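Local coordinates for protein putative xylanase (Bacteroides fragilis, PDB 2P1G) that is of unestablished function but probably acts as a hydrolase on glycosyl bonds, perhaps in xylan breakdown, at residues A142-A145 and K146-K149; T182-P185 and G186-V189; M63-G66 and D67-R70; I196-G200 and Q201-L205. One frame throughout, in Å; residues are numbered along the deposited sequence.

Contact 1 of 4, residues A142-A145 and K146-K149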
ATOM      1  N   ALA A 142      -8.367  19.272   9.153  1.00 12.08           N
ATOM      2  CA  ALA A 142      -9.118  19.977   8.106  1.00 12.65           C
ATOM      3  C   ALA A 142      -8.538  19.612   6.745  1.00 12.99           C
ATOM      4  O   ALA A 142      -9.291  19.373   5.794  1.00 12.85           O
ATOM      5  CB  ALA A 142      -9.042  21.488   8.300  1.00 12.86           C
ATOM      6  N   GLN A 143      -7.215  19.575   6.657  1.00 13.31           N
ATOM      7  CA  GLN A 143      -6.547  19.228   5.401  1.00 13.81           C
ATOM      8  C   GLN A 143      -6.864  17.792   5.000  1.00 13.39           C
ATOM      9  O   GLN A 143      -7.155  17.521   3.830  1.00 13.04           O
ATOM     10  CB  GLN A 143      -5.031  19.455   5.478  1.00 14.37           C
ATOM     11  CG  GLN A 143      -4.282  19.267   4.146  1.00 16.56           C
ATOM     12  CD  GLN A 143      -4.799  20.179   3.030  1.00 21.86           C
ATOM     13  OE1 GLN A 143      -4.630  21.392   3.087  1.00 23.05           O
ATOM     14  NE2 GLN A 143      -5.435  19.587   2.012  1.00 21.06           N
ATOM     15  N   MET A 144      -6.817  16.861   5.957  1.00 13.12           N
ATOM     16  CA  MET A 144      -7.105  15.454   5.615  1.00 11.41           C
ATOM     17  C   MET A 144      -8.557  15.331   5.162  1.00 12.38           C
ATOM     18  O   MET A 144      -8.852  14.600   4.217  1.00 11.76           O
ATOM     19  CB  MET A 144      -6.804  14.519   6.792  1.00 11.38           C
ATOM     20  CG  MET A 144      -5.304  14.233   7.043  1.00 11.51           C
ATOM     21  SD  MET A 144      -4.224  13.866   5.600  1.00  4.69           S
ATOM     22  CE  MET A 144      -5.150  12.487   4.872  1.00 13.72           C
ATOM     23  N   ALA A 145      -9.461  16.073   5.802  1.00 12.19           N
ATOM     24  CA  ALA A 145     -10.862  16.081   5.365  1.00 13.01           C
ATOM     25  C   ALA A 145     -11.016  16.594   3.913  1.00 13.61           C
ATOM     26  O   ALA A 145     -11.865  16.090   3.165  1.00 13.82           O
ATOM     27  CB  ALA A 145     -11.733  16.905   6.323  1.00 13.35           C
ATOM     28  N   LYS A 146     -10.199  17.573   3.515  1.00 14.31           N
ATOM     29  CA  LYS A 146     -10.222  18.050   2.124  1.00 15.42           C
ATOM     30  C   LYS A 146      -9.764  16.956   1.163  1.00 15.76           C
ATOM     31  O   LYS A 146     -10.364  16.763   0.098  1.00 16.27           O
ATOM     32  CB  LYS A 146      -9.356  19.293   1.946  1.00 15.98           C
ATOM     33  CG  LYS A 146      -9.934  20.542   2.586  1.00 18.18           C
ATOM     34  CD  LYS A 146      -8.956  21.709   2.417  1.00 23.97           C
ATOM     35  CE  LYS A 146      -9.233  22.821   3.418  1.00 27.61           C
ATOM     36  NZ  LYS A 146      -8.061  23.764   3.457  1.00 30.82           N
ATOM     37  N   TYR A 147      -8.728  16.223   1.554  1.00 15.18           N
ATOM     38  CA  TYR A 147      -8.233  15.135   0.708  1.00 15.71           C
ATOM     39  C   TYR A 147      -9.226  13.976   0.626  1.00 15.63           C
ATOM     40  O   TYR A 147      -9.465  13.414  -0.466  1.00 15.72           O
ATOM     41  CB  TYR A 147      -6.864  14.649   1.185  1.00 15.18           C
ATOM     42  CG  TYR A 147      -5.721  15.625   0.999  1.00 15.93           C
ATOM     43  CD1 TYR A 147      -5.601  16.393  -0.170  1.00 17.09           C
ATOM     44  CD2 TYR A 147      -4.726  15.735   1.961  1.00 15.55           C
ATOM     45  CE1 TYR A 147      -4.550  17.259  -0.353  1.00 17.12           C
ATOM     46  CE2 TYR A 147      -3.656  16.601   1.796  1.00 15.29           C
ATOM     47  CZ  TYR A 147      -3.577  17.366   0.635  1.00 17.15           C
ATOM     48  OH  TYR A 147      -2.524  18.220   0.467  1.00 16.68           O
ATOM     49  N   GLU A 148      -9.810  13.612   1.766  1.00 14.59           N
ATOM     50  CA  GLU A 148     -10.871  12.603   1.798  1.00 15.29           C
ATOM     51  C   GLU A 148     -12.026  12.983   0.881  1.00 16.33           C
ATOM     52  O   GLU A 148     -12.565  12.133   0.149  1.00 16.28           O
ATOM     53  CB  GLU A 148     -11.398  12.400   3.222  1.00 14.95           C
ATOM     54  CG  GLU A 148     -10.354  11.800   4.175  1.00 13.43           C
ATOM     55  CD  GLU A 148     -10.785  11.928   5.636  1.00 15.52           C
ATOM     56  OE1 GLU A 148     -11.757  12.664   5.889  1.00 15.61           O
ATOM     57  OE2 GLU A 148     -10.172  11.278   6.509  1.00 14.98           O
ATOM     58  N   LYS A 149     -12.417  14.256   0.923  1.00 17.29           N
ATOM     59  CA  LYS A 149     -13.585  14.690   0.153  1.00 19.84           C
ATOM     60  C   LYS A 149     -13.299  14.635  -1.339  1.00 19.01           C
ATOM     61  O   LYS A 149     -14.186  14.294  -2.131  1.00 19.71           O
ATOM     62  CB  LYS A 149     -14.034  16.106   0.555  1.00 19.47           C
ATOM     63  CG  LYS A 149     -14.795  16.132   1.880  1.00 22.32           C
ATOM     64  CD  LYS A 149     -15.380  17.527   2.196  1.00 23.97           C
ATOM     65  CE  LYS A 149     -15.723  17.649   3.684  1.00 28.68           C
ATOM     66  NZ  LYS A 149     -14.657  18.389   4.430  1.00 32.78           N
TER
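Lys146 opens the second half of this helical stretch by giving its backbone N-H to Ala142 O, 3.0 Å away. Its aliphatic chain starts out over the same carbonyl, with CG 3.5 Å from Ala142 O, and carries the ammonium group toward the helix surface, a place that suits a long, flexible, charged residue. At Tyr147, whose N bonds to Gln143 O at 3.1 Å, the side chains take over. Gln143 CG stands anti to its backbone N (chi1 -173°), and a bend at chi2 brings the amide back over one face of the phenol ring. NE2 comes closest, 3.2 Å from Tyr147 CZ and offset toward the rim, with the amide and ring planes 42° apart. Met144 SD makes a Met-aromatic contact at the ring's edge, 4.1 Å from Tyr147 CD2, while Arg78 makes a cation-pi contact with the ring. Glu148 N forms a nearly straight bond of 2.8 Å to Met144 O, and the buried Glu148 carboxylate is met by Tyr91 and Ser125 hydroxyls, which would offset the cost of burying its charge. Lys149 N completes the series on Ala145 O at 2.9 Å; its chain folds back at chi4, placing NZ 3.8 Å from Ala145 CB, alongside a small methyl. Exposed Ala142, Lys146 and Lys149 against buried Met144 and Glu148 mark an amphipathic alpha-helix, part of helix 138-151.

Contact 2 of 4, residues T182-P185 and G186-V189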
ATOM      1  N   THR A 182     -11.514  -3.177   1.069  1.00  9.20           N
ATOM      2  CA  THR A 182     -12.318  -3.390   2.268  1.00  9.78           C
ATOM      3  C   THR A 182     -13.598  -2.560   2.193  1.00 10.53           C
ATOM      4  O   THR A 182     -13.646  -1.541   1.488  1.00 10.73           O
ATOM      5  CB  THR A 182     -11.518  -3.039   3.576  1.00 10.25           C
ATOM      6  OG1 THR A 182     -12.335  -3.283   4.732  1.00 10.34           O
ATOM      7  CG2 THR A 182     -11.063  -1.546   3.607  1.00  8.88           C
ATOM      8  N   ASN A 183     -14.634  -3.016   2.904  1.00 10.00           N
ATOM      9  CA  ASN A 183     -15.870  -2.237   3.025  1.00 11.75           C
ATOM     10  C   ASN A 183     -16.021  -1.683   4.424  1.00 11.51           C
ATOM     11  O   ASN A 183     -17.096  -1.210   4.806  1.00 12.63           O
ATOM     12  CB  ASN A 183     -17.089  -3.090   2.652  1.00 12.22           C
ATOM     13  CG  ASN A 183     -17.195  -4.358   3.470  1.00 14.32           C
ATOM     14  OD1 ASN A 183     -16.608  -4.488   4.566  1.00 15.79           O
ATOM     15  ND2 ASN A 183     -18.018  -5.295   2.976  1.00 19.79           N
ATOM     16  N   THR A 184     -14.949  -1.738   5.201  1.00 11.90           N
ATOM     17  CA  THR A 184     -15.019  -1.207   6.565  1.00 11.76           C
ATOM     18  C   THR A 184     -15.238   0.304   6.484  1.00 12.45           C
ATOM     19  O   THR A 184     -14.682   0.970   5.594  1.00 11.47           O
ATOM     20  CB  THR A 184     -13.782  -1.610   7.404  1.00 12.07           C
ATOM     21  OG1 THR A 184     -14.063  -1.431   8.803  1.00 12.16           O
ATOM     22  CG2 THR A 184     -12.549  -0.820   7.009  1.00 12.47           C
ATOM     23  N   PRO A 185     -16.112   0.849   7.359  1.00 13.56           N
ATOM     24  CA  PRO A 185     -16.421   2.272   7.266  1.00 14.08           C
ATOM     25  C   PRO A 185     -15.197   3.164   7.179  1.00 13.58           C
ATOM     26  O   PRO A 185     -14.289   3.066   8.013  1.00 13.72           O
ATOM     27  CB  PRO A 185     -17.186   2.540   8.576  1.00 14.39           C
ATOM     28  CG  PRO A 185     -17.905   1.260   8.831  1.00 15.87           C
ATOM     29  CD  PRO A 185     -16.906   0.183   8.416  1.00 13.91           C
ATOM     30  N   GLY A 186     -15.178   4.032   6.167  1.00 12.96           N
ATOM     31  CA  GLY A 186     -14.235   5.146   6.123  1.00 13.05           C
ATOM     32  C   GLY A 186     -12.906   4.843   5.481  1.00 12.13           C
ATOM     33  O   GLY A 186     -12.063   5.719   5.380  1.00 12.29           O
ATOM     34  N   LEU A 187     -12.739   3.600   5.027  1.00 13.01           N
ATOM     35  CA  LEU A 187     -11.482   3.145   4.440  1.00 13.10           C
ATOM     36  C   LEU A 187     -11.732   2.426   3.103  1.00 12.80           C
ATOM     37  O   LEU A 187     -12.858   1.978   2.808  1.00 12.99           O
ATOM     38  CB  LEU A 187     -10.745   2.180   5.406  1.00 13.84           C
ATOM     39  CG  LEU A 187     -10.285   2.703   6.762  1.00 16.97           C
ATOM     40  CD1 LEU A 187      -9.827   1.564   7.630  1.00 20.89           C
ATOM     41  CD2 LEU A 187      -9.127   3.679   6.560  1.00 21.87           C
ATOM     42  N   ASP A 188     -10.653   2.343   2.328  1.00 11.89           N
ATOM     43  CA  ASP A 188     -10.618   1.861   0.970  1.00 12.21           C
ATOM     44  C   ASP A 188      -9.893   0.506   0.857  1.00 11.88           C
ATOM     45  O   ASP A 188     -10.326  -0.403   0.159  1.00 10.32           O
ATOM     46  CB  ASP A 188      -9.844   2.898   0.099  1.00 13.02           C
ATOM     47  CG  ASP A 188      -8.506   3.460   0.766  1.00 13.78           C
ATOM     48  OD1 ASP A 188      -8.197   3.283   1.929  1.00 17.80           O
ATOM     49  OD2 ASP A 188      -7.751   4.136   0.074  1.00 21.70           O
ATOM     50  N   VAL A 189      -8.765   0.426   1.540  1.00 12.23           N
ATOM     51  CA  VAL A 189      -7.817  -0.667   1.388  1.00 12.80           C
ATOM     52  C   VAL A 189      -7.302  -0.879   2.798  1.00 13.93           C
ATOM     53  O   VAL A 189      -6.961   0.089   3.506  1.00 15.12           O
ATOM     54  CB  VAL A 189      -6.635  -0.277   0.444  1.00 12.84           C
ATOM     55  CG1 VAL A 189      -5.488  -1.284   0.567  1.00 11.18           C
ATOM     56  CG2 VAL A 189      -7.100  -0.126  -1.020  1.00 12.82           C
TER
HETATM   57  O   HOH W   1     -15.408   1.195   2.986  1.00 21.59           O
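A single water bridges two carbonyl groups of the same turn: it donates to Thr184 O and to Leu187 O, each 2.7 Å from the water oxygen. Those two acceptors face each other at the mouth of a type II beta turn running from Thr184 to Leu187, and the water's protons probably offset the repulsion between them. The turn's own bond, from Leu187 N to Thr184 O, is weak at 3.3 Å. Residue types fit their corners well. Pro185 has a ring that holds phi near the value needed at the second position, while Gly186 adopts a positive phi of 88° at the third, a region that favours glycine. Outside the backbone, Thr184 and Leu187 lie side by side and point the same way, with Thr184 CG2 3.7 Å from Leu187 CD1.

Nearer the strands, Thr182 N donates to Asp188 O at 3.2 Å, approaching from above the carbonyl plane. The Thr182 hydroxyl, anti to its own N (chi1 -179°), accepts from Thr184 N at 3.1 Å and so forms an ST turn; it also bonds to Ser230 O. The same torsion turns the CG2 methyl across the loop to within 3.7 Å of Val189 N. The Asp188 side chain leaves the backbone away from the turn, and OD2 bonds with the Ser93 hydroxyl. The connection between strands 177-182 and 189-198 thus relies on several modest polar bonds: a hydroxyl takes up the Thr184 N-H, while the water's two donations probably ease the closeness of two carbonyl oxygens.

Contact 3 of 4, residues M63-G66 and D67-R70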
ATOM      1  N   MET A  63      23.197  -0.534  -6.811  1.00 30.98           N
ATOM      2  CA  MET A  63      22.121   0.413  -6.491  1.00 28.79           C
ATOM      3  C   MET A  63      22.682   1.639  -5.794  1.00 29.08           C
ATOM      4  O   MET A  63      23.459   1.517  -4.842  1.00 29.09           O
ATOM      5  CB  MET A  63      21.066  -0.239  -5.588  1.00 28.67           C
ATOM      6  CG  MET A  63      19.807   0.593  -5.403  1.00 28.31           C
ATOM      7  SD  MET A  63      18.567  -0.202  -4.335  1.00 23.38           S
ATOM      8  CE  MET A  63      18.788   0.685  -2.818  1.00 26.38           C
ATOM      9  N   GLN A  64      22.299   2.815  -6.273  1.00 29.25           N
ATOM     10  CA  GLN A  64      22.738   4.068  -5.663  1.00 29.60           C
ATOM     11  C   GLN A  64      21.725   4.573  -4.647  1.00 29.38           C
ATOM     12  O   GLN A  64      20.529   4.623  -4.936  1.00 28.64           O
ATOM     13  CB  GLN A  64      22.959   5.123  -6.729  1.00 30.08           C
ATOM     14  CG  GLN A  64      24.085   4.791  -7.685  1.00 32.30           C
ATOM     15  CD  GLN A  64      24.436   5.961  -8.568  1.00 35.44           C
ATOM     16  OE1 GLN A  64      24.912   6.999  -8.089  1.00 37.94           O
ATOM     17  NE2 GLN A  64      24.195   5.811  -9.870  1.00 36.23           N
ATOM     18  N   GLU A  65      22.210   4.955  -3.465  1.00 29.04           N
ATOM     19  CA  GLU A  65      21.331   5.392  -2.381  1.00 29.52           C
ATOM     20  C   GLU A  65      20.579   6.679  -2.725  1.00 28.63           C
ATOM     21  O   GLU A  65      19.458   6.890  -2.251  1.00 28.93           O
ATOM     22  CB  GLU A  65      22.109   5.541  -1.069  1.00 30.29           C
ATOM     23  CG  GLU A  65      21.237   5.364   0.188  1.00 33.63           C
ATOM     24  CD  GLU A  65      20.648   6.678   0.698  1.00 38.57           C
ATOM     25  OE1 GLU A  65      21.435   7.592   1.045  1.00 40.45           O
ATOM     26  OE2 GLU A  65      19.399   6.790   0.766  1.00 39.61           O
ATOM     27  N   GLY A  66      21.207   7.539  -3.526  1.00 27.04           N
ATOM     28  CA  GLY A  66      20.551   8.721  -4.080  1.00 25.85           C
ATOM     29  C   GLY A  66      19.345   8.397  -4.947  1.00 24.67           C
ATOM     30  O   GLY A  66      18.329   9.079  -4.865  1.00 25.14           O
ATOM     31  N   ASP A  67      19.447   7.350  -5.766  1.00 23.45           N
ATOM     32  CA  ASP A  67      18.335   6.927  -6.609  1.00 22.06           C
ATOM     33  C   ASP A  67      17.204   6.367  -5.742  1.00 20.33           C
ATOM     34  O   ASP A  67      16.038   6.691  -5.947  1.00 18.71           O
ATOM     35  CB  ASP A  67      18.781   5.848  -7.607  1.00 22.99           C
ATOM     36  CG  ASP A  67      19.778   6.356  -8.641  1.00 24.94           C
ATOM     37  OD1 ASP A  67      20.076   7.567  -8.674  1.00 27.84           O
ATOM     38  OD2 ASP A  67      20.256   5.522  -9.436  1.00 26.55           O
ATOM     39  N   PHE A  68      17.570   5.533  -4.773  1.00 18.77           N
ATOM     40  CA  PHE A  68      16.596   4.907  -3.877  1.00 18.01           C
ATOM     41  C   PHE A  68      15.846   6.011  -3.133  1.00 17.16           C
ATOM     42  O   PHE A  68      14.626   6.017  -3.094  1.00 16.10           O
ATOM     43  CB  PHE A  68      17.296   3.960  -2.902  1.00 17.73           C
ATOM     44  CG  PHE A  68      16.451   3.537  -1.733  1.00 18.65           C
ATOM     45  CD1 PHE A  68      15.444   2.588  -1.886  1.00 19.50           C
ATOM     46  CD2 PHE A  68      16.687   4.063  -0.467  1.00 20.50           C
ATOM     47  CE1 PHE A  68      14.663   2.185  -0.788  1.00 18.67           C
ATOM     48  CE2 PHE A  68      15.923   3.676   0.632  1.00 20.18           C
ATOM     49  CZ  PHE A  68      14.903   2.735   0.471  1.00 18.99           C
ATOM     50  N   ALA A  69      16.597   6.948  -2.569  1.00 16.62           N
ATOM     51  CA  ALA A  69      16.027   8.051  -1.783  1.00 16.10           C
ATOM     52  C   ALA A  69      15.098   8.942  -2.615  1.00 15.43           C
ATOM     53  O   ALA A  69      14.018   9.327  -2.151  1.00 14.84           O
ATOM     54  CB  ALA A  69      17.145   8.873  -1.184  1.00 17.33           C
ATOM     55  N   ARG A  70      15.518   9.270  -3.837  1.00 14.64           N
ATOM     56  CA  ARG A  70      14.664  10.017  -4.769  1.00 14.38           C
ATOM     57  C   ARG A  70      13.350   9.273  -5.037  1.00 14.05           C
ATOM     58  O   ARG A  70      12.250   9.853  -4.918  1.00 13.88           O
ATOM     59  CB  ARG A  70      15.388  10.258  -6.096  1.00 14.30           C
ATOM     60  CG  ARG A  70      14.521  10.987  -7.132  1.00 15.05           C
ATOM     61  CD  ARG A  70      15.213  11.078  -8.483  1.00 15.75           C
ATOM     62  NE  ARG A  70      16.402  11.913  -8.388  1.00 17.85           N
ATOM     63  CZ  ARG A  70      17.648  11.505  -8.587  1.00 20.56           C
ATOM     64  NH1 ARG A  70      17.930  10.247  -8.932  1.00 21.06           N
ATOM     65  NH2 ARG A  70      18.624  12.389  -8.467  1.00 19.83           N
TER
HETATM   66  O   HOH W   2      20.827   3.048  -8.928  1.00 25.79           O
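Gln64 O is gripped by two backbone N-H groups: Phe68 N reaches it in the carbonyl plane at 3.1 Å, and Asp67 N adds a weak, strongly bent bond. Gln64 is the N-cap residue, and water joins it to the first turn by accepting from Gln64 N and donating to Asp67 OD2, 2.6 Å from the water oxygen. An aspartate suits this place, since its negative charge should interact favourably with the helix N terminus; Asp67 OD1 also forms a long salt bridge with Arg70 NH1 at 3.4 Å. Met63 CE packs 3.6 Å from Phe68 CB. The Phe68 ring is buried against Tyr49, Ala52 and Met53 of helix 43-54, as befits a large apolar residue. Glu65 bends at chi2 so that OE2 lies at the Phe68 ring edge and 3.6 Å from Ala69 CB, a small methyl that OE2 can approach. Further along, Ala69 N and Arg70 N bond to Glu65 O and Gly66 O, settling the chain into regular i to i+4 spacing. A first turn whose Asp67 is bridged by water to Gln64 N, with Met63 and Phe68 forming a hydrophobic staple across the N-cap, is typical of an alpha-helix N terminus, here that of helix 65-76.

Contact 4 of 4, residues I196-G200 and Q201-L205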
ATOM      1  N   ILE A 196       3.178 -13.435  -5.038  1.00  9.29           N
ATOM      2  CA  ILE A 196       4.212 -14.452  -5.211  1.00 10.34           C
ATOM      3  C   ILE A 196       3.517 -15.781  -5.354  1.00 10.87           C
ATOM      4  O   ILE A 196       2.657 -16.122  -4.539  1.00 11.28           O
ATOM      5  CB  ILE A 196       5.288 -14.462  -4.080  1.00 10.07           C
ATOM      6  CG1 ILE A 196       6.361 -15.537  -4.378  1.00 11.13           C
ATOM      7  CG2 ILE A 196       4.688 -14.681  -2.687  1.00  9.61           C
ATOM      8  CD1 ILE A 196       7.532 -15.502  -3.420  1.00 11.08           C
ATOM      9  N   TYR A 197       3.856 -16.501  -6.421  1.00 10.80           N
ATOM     10  CA  TYR A 197       3.311 -17.822  -6.651  1.00 11.36           C
ATOM     11  C   TYR A 197       4.218 -18.856  -5.992  1.00 12.17           C
ATOM     12  O   TYR A 197       5.437 -18.852  -6.220  1.00 12.76           O
ATOM     13  CB  TYR A 197       3.165 -18.088  -8.151  1.00 11.41           C
ATOM     14  CG  TYR A 197       1.966 -17.410  -8.770  1.00 10.48           C
ATOM     15  CD1 TYR A 197       0.727 -18.064  -8.840  1.00 10.01           C
ATOM     16  CD2 TYR A 197       2.058 -16.112  -9.248  1.00 11.52           C
ATOM     17  CE1 TYR A 197      -0.397 -17.434  -9.419  1.00 10.60           C
ATOM     18  CE2 TYR A 197       0.962 -15.480  -9.808  1.00 10.18           C
ATOM     19  CZ  TYR A 197      -0.253 -16.123  -9.871  1.00 10.14           C
ATOM     20  OH  TYR A 197      -1.316 -15.476 -10.443  1.00 11.96           O
ATOM     21  N   ILE A 198       3.614 -19.681  -5.145  1.00 12.07           N
ATOM     22  CA  ILE A 198       4.296 -20.702  -4.339  1.00 13.45           C
ATOM     23  C   ILE A 198       3.454 -21.957  -4.516  1.00 13.68           C
ATOM     24  O   ILE A 198       2.256 -21.919  -4.259  1.00 13.19           O
ATOM     25  CB  ILE A 198       4.290 -20.361  -2.793  1.00 14.13           C
ATOM     26  CG1 ILE A 198       5.017 -19.040  -2.485  1.00 15.97           C
ATOM     27  CG2 ILE A 198       4.916 -21.509  -1.957  1.00 15.72           C
ATOM     28  CD1 ILE A 198       6.486 -19.003  -2.940  1.00 16.82           C
ATOM     29  N   LYS A 199       4.072 -23.055  -4.961  1.00 14.01           N
ATOM     30  CA  LYS A 199       3.338 -24.319  -5.192  1.00 14.77           C
ATOM     31  C   LYS A 199       2.116 -24.136  -6.108  1.00 13.19           C
ATOM     32  O   LYS A 199       1.083 -24.791  -5.936  1.00 13.07           O
ATOM     33  CB  LYS A 199       2.913 -24.951  -3.855  1.00 14.74           C
ATOM     34  CG  LYS A 199       4.065 -25.394  -2.956  1.00 19.18           C
ATOM     35  CD  LYS A 199       3.554 -25.706  -1.514  1.00 19.27           C
ATOM     36  CE  LYS A 199       2.802 -27.022  -1.412  1.00 25.49           C
ATOM     37  NZ  LYS A 199       2.054 -27.176  -0.104  1.00 26.54           N
ATOM     38  N   GLY A 200       2.244 -23.255  -7.095  1.00 13.11           N
ATOM     39  CA  GLY A 200       1.166 -23.003  -8.058  1.00 12.87           C
ATOM     40  C   GLY A 200       0.069 -22.085  -7.525  1.00 13.30           C
ATOM     41  O   GLY A 200      -0.850 -21.715  -8.256  1.00 13.44           O
ATOM     42  N   GLN A 201       0.139 -21.748  -6.244  1.00 12.49           N
ATOM     43  CA  GLN A 201      -0.888 -20.906  -5.613  1.00 11.92           C
ATOM     44  C   GLN A 201      -0.421 -19.459  -5.558  1.00 11.74           C
ATOM     45  O   GLN A 201       0.767 -19.199  -5.353  1.00 11.18           O
ATOM     46  CB  GLN A 201      -1.131 -21.365  -4.190  1.00 10.77           C
ATOM     47  CG  GLN A 201      -1.823 -22.712  -4.027  1.00 13.17           C
ATOM     48  CD  GLN A 201      -1.922 -23.130  -2.561  1.00 14.10           C
ATOM     49  OE1 GLN A 201      -0.995 -22.889  -1.771  1.00 16.52           O
ATOM     50  NE2 GLN A 201      -3.055 -23.749  -2.186  1.00 16.24           N
ATOM     51  N   LEU A 202      -1.356 -18.529  -5.730  1.00 10.20           N
ATOM     52  CA  LEU A 202      -1.065 -17.123  -5.542  1.00 10.26           C
ATOM     53  C   LEU A 202      -1.062 -16.817  -4.043  1.00 10.20           C
ATOM     54  O   LEU A 202      -2.108 -16.940  -3.376  1.00 10.74           O
ATOM     55  CB  LEU A 202      -2.116 -16.257  -6.271  1.00  9.11           C
ATOM     56  CG  LEU A 202      -1.989 -14.739  -5.999  1.00  9.24           C
ATOM     57  CD1 LEU A 202      -0.609 -14.170  -6.388  1.00 11.21           C
ATOM     58  CD2 LEU A 202      -3.093 -13.986  -6.732  1.00  9.95           C
ATOM     59  N   HIS A 203       0.117 -16.447  -3.528  1.00  9.58           N
ATOM     60  CA  HIS A 203       0.315 -16.021  -2.136  1.00 10.97           C
ATOM     61  C   HIS A 203       0.695 -14.536  -2.057  1.00 10.46           C
ATOM     62  O   HIS A 203       0.884 -13.875  -3.078  1.00 10.42           O
ATOM     63  CB  HIS A 203       1.420 -16.877  -1.476  1.00 10.96           C
ATOM     64  CG  HIS A 203       1.004 -18.295  -1.213  1.00 14.02           C
ATOM     65  ND1 HIS A 203       0.755 -18.773   0.054  1.00 17.89           N
ATOM     66  CD2 HIS A 203       0.759 -19.327  -2.057  1.00 17.56           C
ATOM     67  CE1 HIS A 203       0.378 -20.042  -0.020  1.00 18.07           C
ATOM     68  NE2 HIS A 203       0.372 -20.401  -1.291  1.00 15.98           N
ATOM     69  N   LEU A 204       0.807 -14.038  -0.835  1.00 10.61           N
ATOM     70  CA  LEU A 204       1.156 -12.649  -0.582  1.00 11.27           C
ATOM     71  C   LEU A 204       2.401 -12.565   0.267  1.00 11.58           C
ATOM     72  O   LEU A 204       2.472 -13.162   1.349  1.00 12.25           O
ATOM     73  CB  LEU A 204       0.002 -11.941   0.147  1.00 11.13           C
ATOM     74  CG  LEU A 204       0.047 -10.412   0.086  1.00 11.59           C
ATOM     75  CD1 LEU A 204      -0.318  -9.895  -1.310  1.00 11.40           C
ATOM     76  CD2 LEU A 204      -0.928  -9.869   1.130  1.00 11.13           C
ATOM     77  N   LEU A 205       3.386 -11.831  -0.244  1.00 10.44           N
ATOM     78  CA  LEU A 205       4.550 -11.451   0.509  1.00 10.77           C
ATOM     79  C   LEU A 205       4.207 -10.102   1.159  1.00 10.73           C
ATOM     80  O   LEU A 205       3.906  -9.142   0.456  1.00  9.66           O
ATOM     81  CB  LEU A 205       5.753 -11.324  -0.449  1.00 11.11           C
ATOM     82  CG  LEU A 205       7.034 -10.663   0.097  1.00 11.24           C
ATOM     83  CD1 LEU A 205       7.660 -11.425   1.291  1.00 12.14           C
ATOM     84  CD2 LEU A 205       8.043 -10.478  -1.039  1.00 11.66           C
TER
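This contact is the closed end of a beta hairpin, in which strands 189-198 and 201-208 of the main antiparallel sheet turn back on each other. Ile196 pairs with His203 through two backbone bonds, Ile196 N to His203 O at 3.0 Å and His203 N to Ile196 O at 2.8 Å. Ile198 and Gln201 form the second hydrogen-bonded pair, Ile198 N lying in the carbonyl plane of Gln201 O at 2.9 Å. Between them Tyr197 and Leu202 make a non-hydrogen-bonded pair, where Tyr197 CA adds a CA-H...O contact of 3.2 Å to Gln201 O.

A type I' turn from Ile198 to Gln201 closes this two-residue hairpin loop. It demands positive phi at both corners, 53° at Lys199 and 79° at Gly200, easy for glycine but less favourable for lysine, whose charged chain suits the exposed corner.

On the face of Tyr197 and Leu202, Leu202 CG stands anti to the backbone N (chi1 173°), which carries CD1 over the phenol ring in a CH-pi contact, 4.2 Å from the Tyr197 centroid; the tyrosine hydroxyl bonds to Ile172 O. The other face carries Ile196, Ile198, Gln201 and His203. There, Ile198 CB packs 3.8 Å from His203 CD2, and His203 NE2 donates to Gln201 OE1 at 2.9 Å with the acceptor close to the imidazole plane. His203 ND1 bonds to Gly217 O, consistent with ND1 also donating, and the two bonds fix the ring's rotation. The beta-branched Ile196, well suited to a strand, turns CG2 toward Leu205 CB, and both residues pack against Leu10 and Leu14 of helix 10-14.

In the fold
From the N terminus the chain first meets contact 3, where the loop after helix 43-54 enters helix 65-76 and Phe68 packs the two helices together. Contact 1 follows within helix 138-151, which it joins to helix 123-126 and neighbouring loops. Contact 2 then closes the turn from strand 177-182 into strand 189-198, and contact 4 closes the next hairpin, from 189-198 into 201-208. Strand 189-198 therefore runs from one turn to the other. All four contacts are local and come in series, none crossing or enclosing another. Contacts 1 and 2 have centres about 16 Å apart; contacts 1 and 4, with centres about 37 Å apart, lie on opposite sides of the chain's centre, as do contacts 2 and 3.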